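PDB 6Q64: endoglycosidase from Bacteroides thetaiotaomicron, which probably hydrolyses O-glycosidic bonds in complex N-glycans as a family 18 glycoside hydrolase. Local coordinates for residues Y298-R302 / P303-S307; L352-G355 / N356-P360. The protein carries 1 engineered substitution. All blocks are in the same frame, centred on the assembly; numbering follows the deposited sequence.

Contact 1: residues Y298-R302 / P303-S307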
ATOM      1  N   TYR A 298      15.405   1.786  18.590  1.00 87.95           N
ATOM      2  CA  TYR A 298      15.966   1.302  17.305  1.00 84.26           C
ATOM      3  C   TYR A 298      17.437   1.686  17.241  1.00 86.89           C
ATOM      4  O   TYR A 298      17.822   2.708  17.870  1.00 85.02           O
ATOM      5  CB  TYR A 298      15.258   1.912  16.100  1.00 82.48           C
ATOM      6  CG  TYR A 298      15.547   1.292  14.756  1.00 82.67           C
ATOM      7  CD1 TYR A 298      14.867   0.158  14.331  1.00 84.43           C
ATOM      8  CD2 TYR A 298      16.448   1.875  13.874  1.00 80.90           C
ATOM      9  CE1 TYR A 298      15.095  -0.397  13.078  1.00 81.41           C
ATOM     10  CE2 TYR A 298      16.685   1.338  12.618  1.00 76.50           C
ATOM     11  CZ  TYR A 298      16.007   0.193  12.220  1.00 77.64           C
ATOM     12  OH  TYR A 298      16.181  -0.340  10.976  1.00 68.86           O
ATOM     13  N   THR A 299      18.206   0.846  16.535  1.00 86.79           N
ATOM     14  CA  THR A 299      19.629   1.063  16.171  1.00 84.98           C
ATOM     15  C   THR A 299      19.765   0.991  14.655  1.00 83.43           C
ATOM     16  O   THR A 299      19.425  -0.062  14.094  1.00 84.19           O
ATOM     17  CB  THR A 299      20.565   0.052  16.828  1.00 81.22           C
ATOM     18  OG1 THR A 299      19.994  -0.222  18.115  1.00 83.43           O
ATOM     19  CG2 THR A 299      21.987   0.574  16.862  1.00 77.00           C
ATOM     20  N   SER A 300      20.186   2.103  14.049  1.00 82.83           N
ATOM     21  CA  SER A 300      20.425   2.251  12.594  1.00 78.46           C
ATOM     22  C   SER A 300      21.878   1.916  12.313  1.00 73.64           C
ATOM     23  O   SER A 300      22.723   2.147  13.174  1.00 70.38           O
ATOM     24  CB  SER A 300      20.110   3.644  12.083  1.00 75.82           C
ATOM     25  OG  SER A 300      20.381   3.762  10.691  1.00 67.31           O
ATOM     26  N   VAL A 301      22.119   1.512  11.079  1.00 73.62           N
ATOM     27  CA  VAL A 301      23.461   1.224  10.497  1.00 80.85           C
ATOM     28  C   VAL A 301      24.119   2.565  10.130  1.00 75.99           C
ATOM     29  O   VAL A 301      25.261   2.601   9.652  1.00 74.78           O
ATOM     30  CB  VAL A 301      23.252   0.261   9.307  1.00 76.54           C
ATOM     31  CG1 VAL A 301      22.896   1.014   8.035  1.00 74.91           C
ATOM     32  CG2 VAL A 301      24.421  -0.670   9.122  1.00 79.91           C
ATOM     33  N   ARG A 302      23.365   3.643  10.294  1.00 77.45           N
ATOM     34  CA  ARG A 302      23.865   5.027  10.122  1.00 79.86           C
ATOM     35  C   ARG A 302      24.016   5.616  11.513  1.00 83.06           C
ATOM     36  O   ARG A 302      23.033   5.896  12.183  1.00 86.14           O
ATOM     37  CB  ARG A 302      22.899   5.807   9.235  1.00 74.57           C
ATOM     38  CG  ARG A 302      22.531   5.080   7.953  1.00 68.14           C
ATOM     39  CD  ARG A 302      22.134   6.096   6.932  1.00 66.44           C
ATOM     40  NE  ARG A 302      21.696   5.578   5.646  1.00 64.91           N
ATOM     41  CZ  ARG A 302      22.398   5.650   4.510  1.00 58.12           C
ATOM     42  NH1 ARG A 302      23.605   6.178   4.477  1.00 57.64           N
ATOM     43  NH2 ARG A 302      21.860   5.227   3.387  1.00 57.00           N
ATOM     44  N   PRO A 303      25.245   5.740  12.036  1.00 87.04           N
ATOM     45  CA  PRO A 303      25.405   6.148  13.429  1.00 86.98           C
ATOM     46  C   PRO A 303      24.712   7.501  13.648  1.00 83.91           C
ATOM     47  O   PRO A 303      23.994   7.617  14.595  1.00 87.14           O
ATOM     48  CB  PRO A 303      26.927   6.173  13.627  1.00 92.16           C
ATOM     49  CG  PRO A 303      27.502   6.258  12.213  1.00 92.48           C
ATOM     50  CD  PRO A 303      26.518   5.526  11.331  1.00 88.89           C
ATOM     51  N   GLU A 304      24.857   8.446  12.720  1.00 79.19           N
ATOM     52  CA  GLU A 304      24.327   9.826  12.882  1.00 78.47           C
ATOM     53  C   GLU A 304      22.800   9.815  13.077  1.00 77.75           C
ATOM     54  O   GLU A 304      22.299  10.675  13.793  1.00 85.54           O
ATOM     55  CB  GLU A 304      24.791  10.721  11.732  1.00 75.29           C
ATOM     56  CG  GLU A 304      24.116  10.473  10.418  1.00 73.50           C
ATOM     57  CD  GLU A 304      24.755   9.385   9.571  1.00 75.87           C
ATOM     58  OE1 GLU A 304      24.368   9.330   8.400  1.00 73.96           O
ATOM     59  OE2 GLU A 304      25.617   8.576  10.079  1.00 78.58           O
ATOM     60  N   LEU A 305      22.081   8.846  12.527  1.00 76.88           N
ATOM     61  CA  LEU A 305      20.620   8.692  12.764  1.00 77.02           C
ATOM     62  C   LEU A 305      20.305   8.330  14.228  1.00 82.77           C
ATOM     63  O   LEU A 305      19.144   8.481  14.595  1.00 86.22           O
ATOM     64  CB  LEU A 305      20.063   7.607  11.839  1.00 75.51           C
ATOM     65  CG  LEU A 305      19.336   8.098  10.595  1.00 75.93           C
ATOM     66  CD1 LEU A 305      20.140   9.151   9.843  1.00 75.53           C
ATOM     67  CD2 LEU A 305      19.004   6.925   9.683  1.00 74.73           C
ATOM     68  N   ASN A 306      21.248   7.817  15.029  1.00 83.61           N
ATOM     69  CA  ASN A 306      20.916   7.259  16.376  1.00 87.90           C
ATOM     70  C   ASN A 306      20.956   8.354  17.466  1.00 88.77           C
ATOM     71  O   ASN A 306      20.516   8.088  18.590  1.00 83.95           O
ATOM     72  CB  ASN A 306      21.807   6.060  16.735  1.00 85.17           C
ATOM     73  CG  ASN A 306      21.699   4.919  15.747  1.00 81.04           C
ATOM     74  OD1 ASN A 306      20.609   4.572  15.276  1.00 76.16           O
ATOM     75  ND2 ASN A 306      22.837   4.323  15.440  1.00 78.37           N
ATOM     76  N   SER A 307      21.455   9.544  17.149  1.00 92.47           N
ATOM     77  CA  SER A 307      21.418  10.734  18.038  1.00102.00           C
ATOM     78  C   SER A 307      20.078  11.474  17.928  1.00100.44           C
ATOM     79  O   SER A 307      19.873  12.445  18.651  1.00 99.50           O
ATOM     80  CB  SER A 307      22.564  11.641  17.695  1.00103.54           C
ATOM     81  OG  SER A 307      22.453  12.074  16.344  1.00 99.97           O
TER
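Asn306 turns its side-chain amide back onto the main chain of Ser300 and grips it with two hydrogen bonds. Ser300 N gives its hydrogen to Asn306 OD1 at 2.8 Å, in the carbonyl plane and on a lone pair, while Asn306 ND2 donates to Ser300 O at 3.1 Å along an almost straight line (170°). That acceptor lies practically in the plane of the Asn306 amide, so both polar ends of one flat group are used on a single residue and its rotation is fixed. CG stands anti to the carbonyl carbon (chi1 -59°), which swings the amide back over the preceding loop. Beside this pair, Leu305 CD2 packs against Ser300 OG at 3.6 Å. The same hydroxyl accepts from Arg302 N at 3.0 Å, closing an ST turn within the long loop between helices 286-289 and 311-317 of the TIM-barrel domain. The carbonyl of the same arginine, Arg302 O, receives a weak bond from Leu305 N. Glu304 and Arg302 run side by side, Glu304 OE1 resting 3.9 Å from Arg302 CB, with their charged ends directed to other partners: OE1 to Tyr359 OH, and Arg302 NH2 to Asp320 and Thr318. Farther out, Asn311 ND2 donates to Asn306 OD1, and Asp315 holds the hydroxyls of Ser300 and Tyr298.

Contact 2: residues L352-G355 / N356-P360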
ATOM      1  N   LEU A 352      10.706  10.785   3.809  1.00 59.95           N
ATOM      2  CA  LEU A 352      10.816  10.897   2.323  1.00 59.14           C
ATOM      3  C   LEU A 352      11.820  11.970   1.922  1.00 60.47           C
ATOM      4  O   LEU A 352      12.362  11.863   0.832  1.00 68.18           O
ATOM      5  CB  LEU A 352       9.437  11.157   1.729  1.00 57.01           C
ATOM      6  CG  LEU A 352       8.464  10.033   2.061  1.00 63.60           C
ATOM      7  CD1 LEU A 352       7.076  10.317   1.564  1.00 63.81           C
ATOM      8  CD2 LEU A 352       8.979   8.726   1.466  1.00 68.26           C
ATOM      9  N   TYR A 353      12.085  12.938   2.785  1.00 59.17           N
ATOM     10  CA  TYR A 353      13.081  13.990   2.510  1.00 58.94           C
ATOM     11  C   TYR A 353      14.461  13.353   2.674  1.00 60.25           C
ATOM     12  O   TYR A 353      15.389  13.629   1.884  1.00 68.01           O
ATOM     13  CB  TYR A 353      12.857  15.198   3.427  1.00 56.68           C
ATOM     14  CG  TYR A 353      14.023  16.167   3.452  1.00 54.63           C
ATOM     15  CD1 TYR A 353      14.316  16.949   2.343  1.00 56.15           C
ATOM     16  CD2 TYR A 353      14.813  16.314   4.584  1.00 54.49           C
ATOM     17  CE1 TYR A 353      15.406  17.813   2.337  1.00 61.12           C
ATOM     18  CE2 TYR A 353      15.894  17.173   4.594  1.00 59.57           C
ATOM     19  CZ  TYR A 353      16.212  17.905   3.460  1.00 61.89           C
ATOM     20  OH  TYR A 353      17.264  18.779   3.490  1.00 66.64           O
ATOM     21  N   PHE A 354      14.596  12.513   3.700  1.00 61.89           N
ATOM     22  CA  PHE A 354      15.847  11.751   3.990  1.00 63.36           C
ATOM     23  C   PHE A 354      16.093  10.755   2.826  1.00 59.82           C
ATOM     24  O   PHE A 354      17.120  10.833   2.178  1.00 57.49           O
ATOM     25  CB  PHE A 354      15.776  11.173   5.412  1.00 60.98           C
ATOM     26  CG  PHE A 354      16.344  12.089   6.467  1.00 67.08           C
ATOM     27  CD1 PHE A 354      15.934  13.408   6.569  1.00 72.56           C
ATOM     28  CD2 PHE A 354      17.305  11.654   7.358  1.00 68.37           C
ATOM     29  CE1 PHE A 354      16.477  14.252   7.529  1.00 70.42           C
ATOM     30  CE2 PHE A 354      17.856  12.503   8.303  1.00 70.17           C
ATOM     31  CZ  PHE A 354      17.431  13.799   8.396  1.00 67.48           C
ATOM     32  N   GLY A 355      15.090   9.972   2.449  1.00 57.28           N
ATOM     33  CA  GLY A 355      15.187   8.957   1.392  1.00 60.26           C
ATOM     34  C   GLY A 355      15.487   9.511   0.012  1.00 58.65           C
ATOM     35  O   GLY A 355      16.196   8.825  -0.748  1.00 64.95           O
ATOM     36  N   ASN A 356      14.983  10.699  -0.309  1.00 63.28           N
ATOM     37  CA  ASN A 356      14.980  11.255  -1.686  1.00 61.21           C
ATOM     38  C   ASN A 356      15.935  12.448  -1.813  1.00 63.58           C
ATOM     39  O   ASN A 356      16.268  12.758  -2.940  1.00 65.84           O
ATOM     40  CB  ASN A 356      13.558  11.595  -2.106  1.00 59.82           C
ATOM     41  CG  ASN A 356      12.748  10.339  -2.315  1.00 64.82           C
ATOM     42  OD1 ASN A 356      12.999   9.619  -3.272  1.00 70.91           O
ATOM     43  ND2 ASN A 356      11.825  10.029  -1.413  1.00 60.92           N
ATOM     44  N   GLN A 357      16.382  13.107  -0.741  1.00 66.46           N
ATOM     45  CA  GLN A 357      17.313  14.250  -0.920  1.00 67.95           C
ATOM     46  C   GLN A 357      18.531  14.106  -0.051  1.00 64.26           C
ATOM     47  O   GLN A 357      19.624  14.282  -0.622  1.00 65.70           O
ATOM     48  CB  GLN A 357      16.693  15.594  -0.597  1.00 71.37           C
ATOM     49  CG  GLN A 357      15.735  15.989  -1.698  1.00 85.60           C
ATOM     50  CD  GLN A 357      14.933  17.248  -1.457  1.00 90.42           C
ATOM     51  OE1 GLN A 357      15.479  18.303  -1.051  1.00 86.52           O
ATOM     52  NE2 GLN A 357      13.648  17.119  -1.800  1.00 69.34           N
ATOM     53  N   VAL A 358      18.354  13.886   1.250  1.00 60.05           N
ATOM     54  CA  VAL A 358      19.510  13.976   2.188  1.00 65.20           C
ATOM     55  C   VAL A 358      20.511  12.883   1.784  1.00 66.56           C
ATOM     56  O   VAL A 358      21.686  13.188   1.662  1.00 68.18           O
ATOM     57  CB  VAL A 358      19.087  13.871   3.667  1.00 68.09           C
ATOM     58  CG1 VAL A 358      20.283  13.964   4.598  1.00 65.84           C
ATOM     59  CG2 VAL A 358      18.042  14.915   4.047  1.00 67.72           C
ATOM     60  N   TYR A 359      20.014  11.671   1.534  1.00 63.54           N
ATOM     61  CA  TYR A 359      20.779  10.450   1.214  1.00 62.36           C
ATOM     62  C   TYR A 359      20.311   9.903  -0.127  1.00 62.51           C
ATOM     63  O   TYR A 359      19.592   8.915  -0.196  1.00 65.25           O
ATOM     64  CB  TYR A 359      20.560   9.392   2.289  1.00 60.89           C
ATOM     65  CG  TYR A 359      21.057   9.753   3.656  1.00 62.38           C
ATOM     66  CD1 TYR A 359      20.256  10.437   4.557  1.00 65.06           C
ATOM     67  CD2 TYR A 359      22.302   9.345   4.086  1.00 61.26           C
ATOM     68  CE1 TYR A 359      20.711  10.753   5.835  1.00 67.51           C
ATOM     69  CE2 TYR A 359      22.778   9.671   5.348  1.00 66.67           C
ATOM     70  CZ  TYR A 359      21.985  10.381   6.227  1.00 66.53           C
ATOM     71  OH  TYR A 359      22.445  10.646   7.475  1.00 66.61           O
ATOM     72  N   PRO A 360      20.687  10.535  -1.247  1.00 63.71           N
ATOM     73  CA  PRO A 360      20.205  10.085  -2.550  1.00 68.03           C
ATOM     74  C   PRO A 360      20.587   8.614  -2.776  1.00 67.51           C
ATOM     75  O   PRO A 360      21.670   8.240  -2.487  1.00 67.93           O
ATOM     76  CB  PRO A 360      20.839  11.004  -3.597  1.00 68.93           C
ATOM     77  CG  PRO A 360      21.673  12.006  -2.800  1.00 69.07           C
ATOM     78  CD  PRO A 360      21.583  11.684  -1.318  1.00 63.09           C
TER
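Asn356 reaches back one turn to Leu352, with its backbone and its side chain converging on the same carbonyl. This is the C-terminal end of helix 346-358, whose final turn widens into a pi-type turn. Starting from the main chain, Asn356 N makes a weak bond to Leu352 O; CB then sits 3.2 Å from that oxygen. CG, placed anti to the carbonyl carbon (chi1 -70°), carries the amide beside the helix, where ND2 donates at 2.9 Å to a lone pair of Leu352 O, in its carbonyl plane. The other branch, OD1, faces away to accept from Val71 N, so the amide ties the helix end to the residue just before strand 72-76 in the TIM-barrel domain. With an alanine here, Val71 N would probably lose this acceptor, and Leu352 O would keep just the weak backbone bond from this residue.

The wider turn shows in the backbone bonds. Tyr353 O accepts both from Gln357 N, which comes from above the carbonyl plane, and from Val358 N, which lies in it; Phe354 O then takes Tyr359 N at 3.1 Å. Outside this backbone, the Gln357 amide stands steeply to the Tyr353 ring (77° between planes), bringing OE1 to the ring edge at 3.4 Å from Tyr353 CE1. Val358 lies over one face of Phe354, and its CG2 makes an off-centre CH-pi contact 4.1 Å from the centroid of that ring. The Tyr359 ring comes up obliquely beside Phe354, its plane turned by 44°, with Tyr359 CE1 at 3.8 Å from Phe354 CD2.

Contact 1 comes first along the chain, in the loop between helices 286-289 and 311-317; contact 2 follows after strand 329-333, at the end of helix 346-358. Their centres lie about 15 Å apart on the same side of the chain's centre, and they meet directly at Tyr359. Its hydroxyl is probably hydrogen-bonded to Glu304 OE1 (Tyr359 OH to OE1 2.5 Å), while Arg302 NH1 packs against the ring, 3.4 Å from Tyr359 CD2, and Leu305 CD1 touches the hydroxyl oxygen. The residue that leaves the last helix thus joins it to the loop that follows strand 280-285 and helix 286-289, that strand being the sheet neighbour of strand 329-333, at the periphery of the TIM-barrel.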